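Local coordinates for StAR-related lipid transfer protein 5 (Homo sapiens, PDB 2R55) that may transport cholesterol, other sterols or other lipids inside the cell, with a START domain for binding them, at residues L68-I74 against N189-H195; V31-M35 against S150-H154. One frame throughout, in Å; residues are numbered along the deposited sequence.

Contact 1: L68-I74 against N189-H195; sequences LYRGEGI and NLVTFFH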
loop_
_atom_site.group_PDB
_atom_site.type_symbol
_atom_site.label_atom_id
_atom_site.label_comp_id
_atom_site.label_asym_id
_atom_site.label_seq_id
_atom_site.Cartn_x
_atom_site.Cartn_y
_atom_site.Cartn_z
ATOM N N LEU A 68 -10.626 -6.103 -0.720
ATOM C CA LEU A 68 -9.548 -5.554 0.087
ATOM C C LEU A 68 -8.662 -6.708 0.500
ATOM O O LEU A 68 -9.166 -7.748 0.925
ATOM C CB LEU A 68 -10.129 -4.844 1.317
ATOM C CG LEU A 68 -9.309 -4.476 2.557
ATOM C CD1 LEU A 68 -8.233 -3.436 2.259
ATOM C CD2 LEU A 68 -10.233 -3.990 3.708
ATOM N N TYR A 69 -7.348 -6.511 0.396
ATOM C CA TYR A 69 -6.348 -7.548 0.664
ATOM C C TYR A 69 -5.501 -7.199 1.885
ATOM O O TYR A 69 -5.115 -6.035 2.070
ATOM C CB TYR A 69 -5.444 -7.769 -0.569
ATOM C CG TYR A 69 -6.164 -8.459 -1.700
ATOM C CD1 TYR A 69 -6.826 -7.725 -2.688
ATOM C CD2 TYR A 69 -6.215 -9.849 -1.768
ATOM C CE1 TYR A 69 -7.525 -8.366 -3.725
ATOM C CE2 TYR A 69 -6.903 -10.504 -2.800
ATOM C CZ TYR A 69 -7.554 -9.754 -3.769
ATOM O OH TYR A 69 -8.235 -10.400 -4.765
ATOM N N ARG A 70 -5.207 -8.211 2.701
ATOM C CA ARG A 70 -4.517 -8.033 3.954
ATOM C C ARG A 70 -3.299 -8.951 4.009
ATOM O O ARG A 70 -3.423 -10.181 3.917
ATOM C CB ARG A 70 -5.474 -8.360 5.095
ATOM C CG ARG A 70 -4.870 -8.345 6.518
ATOM C CD ARG A 70 -5.647 -9.280 7.414
ATOM N NE ARG A 70 -5.550 -8.924 8.822
ATOM C CZ ARG A 70 -4.532 -9.253 9.614
ATOM N NH1 ARG A 70 -3.487 -9.936 9.137
ATOM N NH2 ARG A 70 -4.547 -8.876 10.888
ATOM N N GLY A 71 -2.132 -8.335 4.142
ATOM C CA GLY A 71 -0.880 -9.056 4.297
ATOM C C GLY A 71 -0.386 -8.944 5.728
ATOM O O GLY A 71 -0.424 -7.866 6.326
ATOM N N GLU A 72 0.063 -10.060 6.281
ATOM C CA GLU A 72 0.682 -10.050 7.597
ATOM C C GLU A 72 1.965 -10.884 7.590
ATOM O O GLU A 72 2.027 -11.973 6.990
ATOM C CB GLU A 72 -0.307 -10.514 8.676
ATOM C CG GLU A 72 0.309 -10.795 10.053
ATOM C CD GLU A 72 -0.641 -10.510 11.224
ATOM O OE1 GLU A 72 -1.878 -10.722 11.091
ATOM O OE2 GLU A 72 -0.134 -10.064 12.282
ATOM N N GLY A 73 2.992 -10.355 8.249
ATOM C CA GLY A 73 4.311 -10.952 8.185
ATOM C C GLY A 73 5.362 -10.210 8.985
ATOM O O GLY A 73 5.518 -8.976 8.851
ATOM N N ILE A 74 6.086 -10.983 9.813
ATOM C CA ILE A 74 7.223 -10.470 10.566
ATOM C C ILE A 74 8.382 -10.186 9.618
ATOM O O ILE A 74 8.876 -11.088 8.922
ATOM C CB ILE A 74 7.668 -11.451 11.686
ATOM C CG1 ILE A 74 6.566 -11.589 12.747
ATOM C CG2 ILE A 74 8.937 -10.952 12.357
ATOM C CD1 ILE A 74 6.530 -12.927 13.459
ATOM N N ASN A 189 6.704 -6.219 13.025
ATOM C CA ASN A 189 5.512 -6.783 12.415
ATOM C C ASN A 189 4.987 -5.796 11.379
ATOM O O ASN A 189 4.811 -4.601 11.682
ATOM C CB ASN A 189 4.439 -7.071 13.474
ATOM C CG ASN A 189 3.371 -8.047 12.993
ATOM O OD1 ASN A 189 3.587 -9.263 12.943
ATOM N ND2 ASN A 189 2.199 -7.513 12.665
ATOM N N LEU A 190 4.767 -6.300 10.161
ATOM C CA LEU A 190 4.250 -5.515 9.049
ATOM C C LEU A 190 2.910 -6.064 8.533
ATOM O O LEU A 190 2.848 -7.176 7.971
ATOM C CB LEU A 190 5.262 -5.473 7.898
ATOM C CG LEU A 190 4.857 -4.740 6.607
ATOM C CD1 LEU A 190 4.667 -3.239 6.845
ATOM C CD2 LEU A 190 5.861 -4.959 5.505
ATOM N N VAL A 191 1.853 -5.269 8.718
ATOM C CA VAL A 191 0.523 -5.584 8.200
ATOM C C VAL A 191 0.160 -4.542 7.143
ATOM O O VAL A 191 0.194 -3.325 7.407
ATOM C CB VAL A 191 -0.537 -5.612 9.318
ATOM C CG1 VAL A 191 -1.852 -6.221 8.808
ATOM C CG2 VAL A 191 -0.025 -6.395 10.500
ATOM N N THR A 192 -0.150 -5.020 5.939
ATOM C CA THR A 192 -0.372 -4.133 4.812
ATOM C C THR A 192 -1.706 -4.442 4.166
ATOM O O THR A 192 -2.115 -5.611 4.082
ATOM C CB THR A 192 0.688 -4.287 3.712
ATOM O OG1 THR A 192 0.553 -5.576 3.106
ATOM C CG2 THR A 192 2.106 -4.123 4.238
ATOM N N PHE A 193 -2.365 -3.388 3.678
ATOM C CA PHE A 193 -3.614 -3.529 2.967
ATOM C C PHE A 193 -3.500 -2.966 1.570
ATOM O O PHE A 193 -3.119 -1.812 1.391
ATOM C CB PHE A 193 -4.738 -2.835 3.730
ATOM C CG PHE A 193 -4.955 -3.394 5.082
ATOM C CD1 PHE A 193 -5.727 -4.526 5.254
ATOM C CD2 PHE A 193 -4.338 -2.825 6.184
ATOM C CE1 PHE A 193 -5.903 -5.064 6.506
ATOM C CE2 PHE A 193 -4.511 -3.364 7.443
ATOM C CZ PHE A 193 -5.300 -4.482 7.605
ATOM N N PHE A 194 -3.825 -3.805 0.590
ATOM C CA PHE A 194 -3.954 -3.399 -0.805
ATOM C C PHE A 194 -5.430 -3.268 -1.089
ATOM O O PHE A 194 -6.204 -4.186 -0.809
ATOM C CB PHE A 194 -3.335 -4.462 -1.706
ATOM C CG PHE A 194 -1.844 -4.417 -1.745
ATOM C CD1 PHE A 194 -1.138 -3.511 -0.950
ATOM C CD2 PHE A 194 -1.138 -5.294 -2.541
ATOM C CE1 PHE A 194 0.251 -3.469 -0.993
ATOM C CE2 PHE A 194 0.252 -5.254 -2.580
ATOM C CZ PHE A 194 0.940 -4.344 -1.808
ATOM N N HIS A 195 -5.832 -2.123 -1.619
ATOM C CA HIS A 195 -7.250 -1.819 -1.765
ATOM C C HIS A 195 -7.423 -1.157 -3.092
ATOM O O HIS A 195 -7.885 -0.020 -3.191
ATOM C CB HIS A 195 -7.667 -0.842 -0.680
ATOM C CG HIS A 195 -9.109 -0.939 -0.295
ATOM N ND1 HIS A 195 -9.596 -0.392 0.870
ATOM C CD2 HIS A 195 -10.164 -1.530 -0.906
ATOM C CE1 HIS A 195 -10.892 -0.632 0.952
ATOM N NE2 HIS A 195 -11.261 -1.319 -0.111
#

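Contact 2: V31-M35 against S150-H154; sequences VAEKM and SNATH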
loop_
_atom_site.group_PDB
_atom_site.type_symbol
_atom_site.label_atom_id
_atom_site.label_comp_id
_atom_site.label_asym_id
_atom_site.label_seq_id
_atom_site.Cartn_x
_atom_site.Cartn_y
_atom_site.Cartn_z
ATOM N N VAL A 31 -9.305 8.251 6.484
ATOM C CA VAL A 31 -8.630 7.143 5.805
ATOM C C VAL A 31 -7.922 6.254 6.816
ATOM O O VAL A 31 -8.163 5.042 6.853
ATOM C CB VAL A 31 -7.652 7.653 4.731
ATOM C CG1 VAL A 31 -6.715 6.540 4.272
ATOM C CG2 VAL A 31 -8.422 8.235 3.569
ATOM N N ALA A 32 -7.075 6.868 7.635
ATOM C CA ALA A 32 -6.407 6.190 8.728
ATOM C C ALA A 32 -7.393 5.529 9.712
ATOM O O ALA A 32 -7.152 4.405 10.169
ATOM C CB ALA A 32 -5.500 7.163 9.461
ATOM N N GLU A 33 -8.493 6.212 10.032
ATOM C CA GLU A 33 -9.549 5.612 10.876
ATOM C C GLU A 33 -10.042 4.277 10.306
ATOM O O GLU A 33 -10.140 3.294 11.046
ATOM C CB GLU A 33 -10.705 6.586 11.133
ATOM C CG GLU A 33 -10.490 7.450 12.379
ATOM C CD GLU A 33 -11.147 8.839 12.291
ATOM O OE1 GLU A 33 -12.153 9.010 11.539
ATOM O OE2 GLU A 33 -10.640 9.759 12.980
ATOM N N LYS A 34 -10.300 4.238 8.991
ATOM C CA LYS A 34 -10.712 3.007 8.318
ATOM C C LYS A 34 -9.616 1.952 8.343
ATOM O O LYS A 34 -9.856 0.772 8.568
ATOM C CB LYS A 34 -11.131 3.300 6.876
ATOM C CG LYS A 34 -12.563 3.801 6.779
ATOM C CD LYS A 34 -12.794 4.429 5.438
ATOM C CE LYS A 34 -14.195 4.968 5.305
ATOM N NZ LYS A 34 -14.340 5.431 3.909
ATOM N N MET A 35 -8.401 2.404 8.108
ATOM C CA MET A 35 -7.260 1.544 8.170
ATOM C C MET A 35 -7.135 0.917 9.549
ATOM O O MET A 35 -6.959 -0.289 9.674
ATOM C CB MET A 35 -6.034 2.335 7.775
ATOM C CG MET A 35 -5.866 2.406 6.273
ATOM S SD MET A 35 -5.196 0.865 5.624
ATOM C CE MET A 35 -3.530 0.927 6.258
ATOM N N SER A 150 1.087 4.042 7.202
ATOM C CA SER A 150 0.842 4.824 6.015
ATOM C C SER A 150 -0.579 4.575 5.593
ATOM O O SER A 150 -1.067 3.439 5.622
ATOM C CB SER A 150 1.830 4.492 4.891
ATOM O OG SER A 150 1.862 3.106 4.596
ATOM N N ASN A 151 -1.239 5.650 5.189
ATOM C CA ASN A 151 -2.669 5.636 4.950
ATOM C C ASN A 151 -2.935 6.434 3.692
ATOM O O ASN A 151 -2.811 7.656 3.670
ATOM C CB ASN A 151 -3.399 6.251 6.148
ATOM C CG ASN A 151 -3.039 5.571 7.484
ATOM O OD1 ASN A 151 -3.637 4.569 7.869
ATOM N ND2 ASN A 151 -2.075 6.130 8.184
ATOM N N ALA A 152 -3.296 5.728 2.634
ATOM C CA ALA A 152 -3.346 6.315 1.328
ATOM C C ALA A 152 -4.728 6.111 0.726
ATOM O O ALA A 152 -5.304 5.040 0.859
ATOM C CB ALA A 152 -2.278 5.677 0.477
ATOM N N THR A 153 -5.273 7.155 0.101
ATOM C CA THR A 153 -6.500 7.026 -0.692
ATOM C C THR A 153 -6.415 7.845 -1.994
ATOM O O THR A 153 -5.697 8.826 -2.051
ATOM C CB THR A 153 -7.774 7.384 0.131
ATOM O OG1 THR A 153 -8.877 6.574 -0.297
ATOM C CG2 THR A 153 -8.161 8.851 -0.030
ATOM N N HIS A 154 -7.152 7.448 -3.030
ATOM C CA HIS A 154 -7.141 8.190 -4.299
ATOM C C HIS A 154 -7.672 9.627 -4.129
ATOM O O HIS A 154 -8.572 9.879 -3.307
ATOM C CB HIS A 154 -7.963 7.472 -5.344
ATOM C CG HIS A 154 -9.437 7.649 -5.168
ATOM N ND1 HIS A 154 -10.187 6.860 -4.321
ATOM C CD2 HIS A 154 -10.295 8.544 -5.708
ATOM C CE1 HIS A 154 -11.446 7.256 -4.357
ATOM N NE2 HIS A 154 -11.537 8.272 -5.198
#

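Contact 1: L68-I74 against N189-H195
Tyr69 and Phe194 face each other as a hydrogen-bonded antiparallel pair, joining strands 67-75 and 188-197 as neighbours in the curved START-domain sheet: Tyr69 N reaches Phe194 O at 2.9 Å, and Phe194 N bonds back to Tyr69 O. Gly71 and Thr192 repeat the exchange, with Gly71 N to Thr192 O at 2.7 Å and nearly straight (178° at the hydrogen). Between Gly73 and Leu190 the Leu190 N to Gly73 O bond is sound, the return bond weak. Among polar side chains, Arg70 NH1 makes a 2.7 Å salt bridge to Glu72 OE1 along its own strand, while Val191 CG1 lies over one guanidinium face, toward its rim. Glu72 OE2 receives a weak bond from Asn189 ND2 at 3.5 Å. Apolar contact comes from Arg70 CG, 3.4 Å from Phe193 CE1, and from Leu68, whose CG stands anti to the backbone N (chi1 163°). This carries CD1 over the His195 ring, 3.8 Å from its centroid, a CH-pi contact; His195 ND1 is hydrogen-bonded to Pro173 O and NE2 to Ser61 OG. Chemically, the Arg70 and Glu72 charges probably offset each other beside Val191 and Phe193, whereas Tyr69, Thr192 and Phe194 turn a mostly apolar face to helix 204-227.

Contact 2: V31-M35 against S150-H154
Asn151 sends its amide at the helix because CG lies anti to its own carbonyl carbon (chi1 -55°), while Val31, with CG1 anti to the backbone N (chi1 166°), spreads its two methyls along the strand. The amide carbon Asn151 CG comes to 3.5 Å from Ala32 CB, and the small alanine is consistent with the 5.3 Å between Ala32 CA and Asn151 CA. The carbonyl end goes further: Asn151 OD1 is 3.3 Å from Ala32 CA and 3.3 Å from Met35 CB, so it lies against the helix at two residues three positions apart, in van der Waals contact. The other end of the amide is anchored on the sheet, where ND2 donates to Leu139 O and Ser149 OG; two acceptors on one nitrogen are consistent with the assigned amide orientation and would limit its rotation. Val31 divides its work, CG1 resting 3.8 Å from Asn151 CB and CG2 3.6 Å from Thr153 CB. Met35, bent at chi2 and chi3, curls until CE lies 3.6 Å from Ser150 O. Were Asn151 an alanine, Leu139 O and Ser149 OG would probably lose their amide partner, and a gap is likely to open beside Ala32 and Met35.

The short axes pass 7.9 Å apart at their closest, at 117°, so helix 21-40 runs across strand 148-154 rather than along it, within the helix-grip fold of START domains. Asn151 and Thr153 face the helix; Ser150 and Ala152 point away from it. Strand 148-154 is held by backbone bonds to strand 132-142 at Leu139 and Leu137, and to strand 167-180 at Cys176 and Cys174. Met35 extends the helix packing onto Phe177 of that latter strand.

Contacts 1 and 2 are joined by direct packing: Met35 SD of contact 2 lies 3.8 Å from Phe193 CD2 of contact 1, although the contact centres are about 13 Å apart. Both belong to one curved sheet, in which strand 167-180 lies between strands 148-154 and 188-197, and its Phe177 touches both Met35 and Phe193. Helix 21-40 thus packs on one face of the sheet at both contacts, touching strand 148-154 in contact 2 and Leu68, Arg70, Val191 and Phe193 in contact 1. Helix 204-227 packs on the reverse face at contact 1. In START domains the lipid cavity lies between the sheet and this C-terminal helix, so the N-terminal helix packing is probably outside that cavity wall.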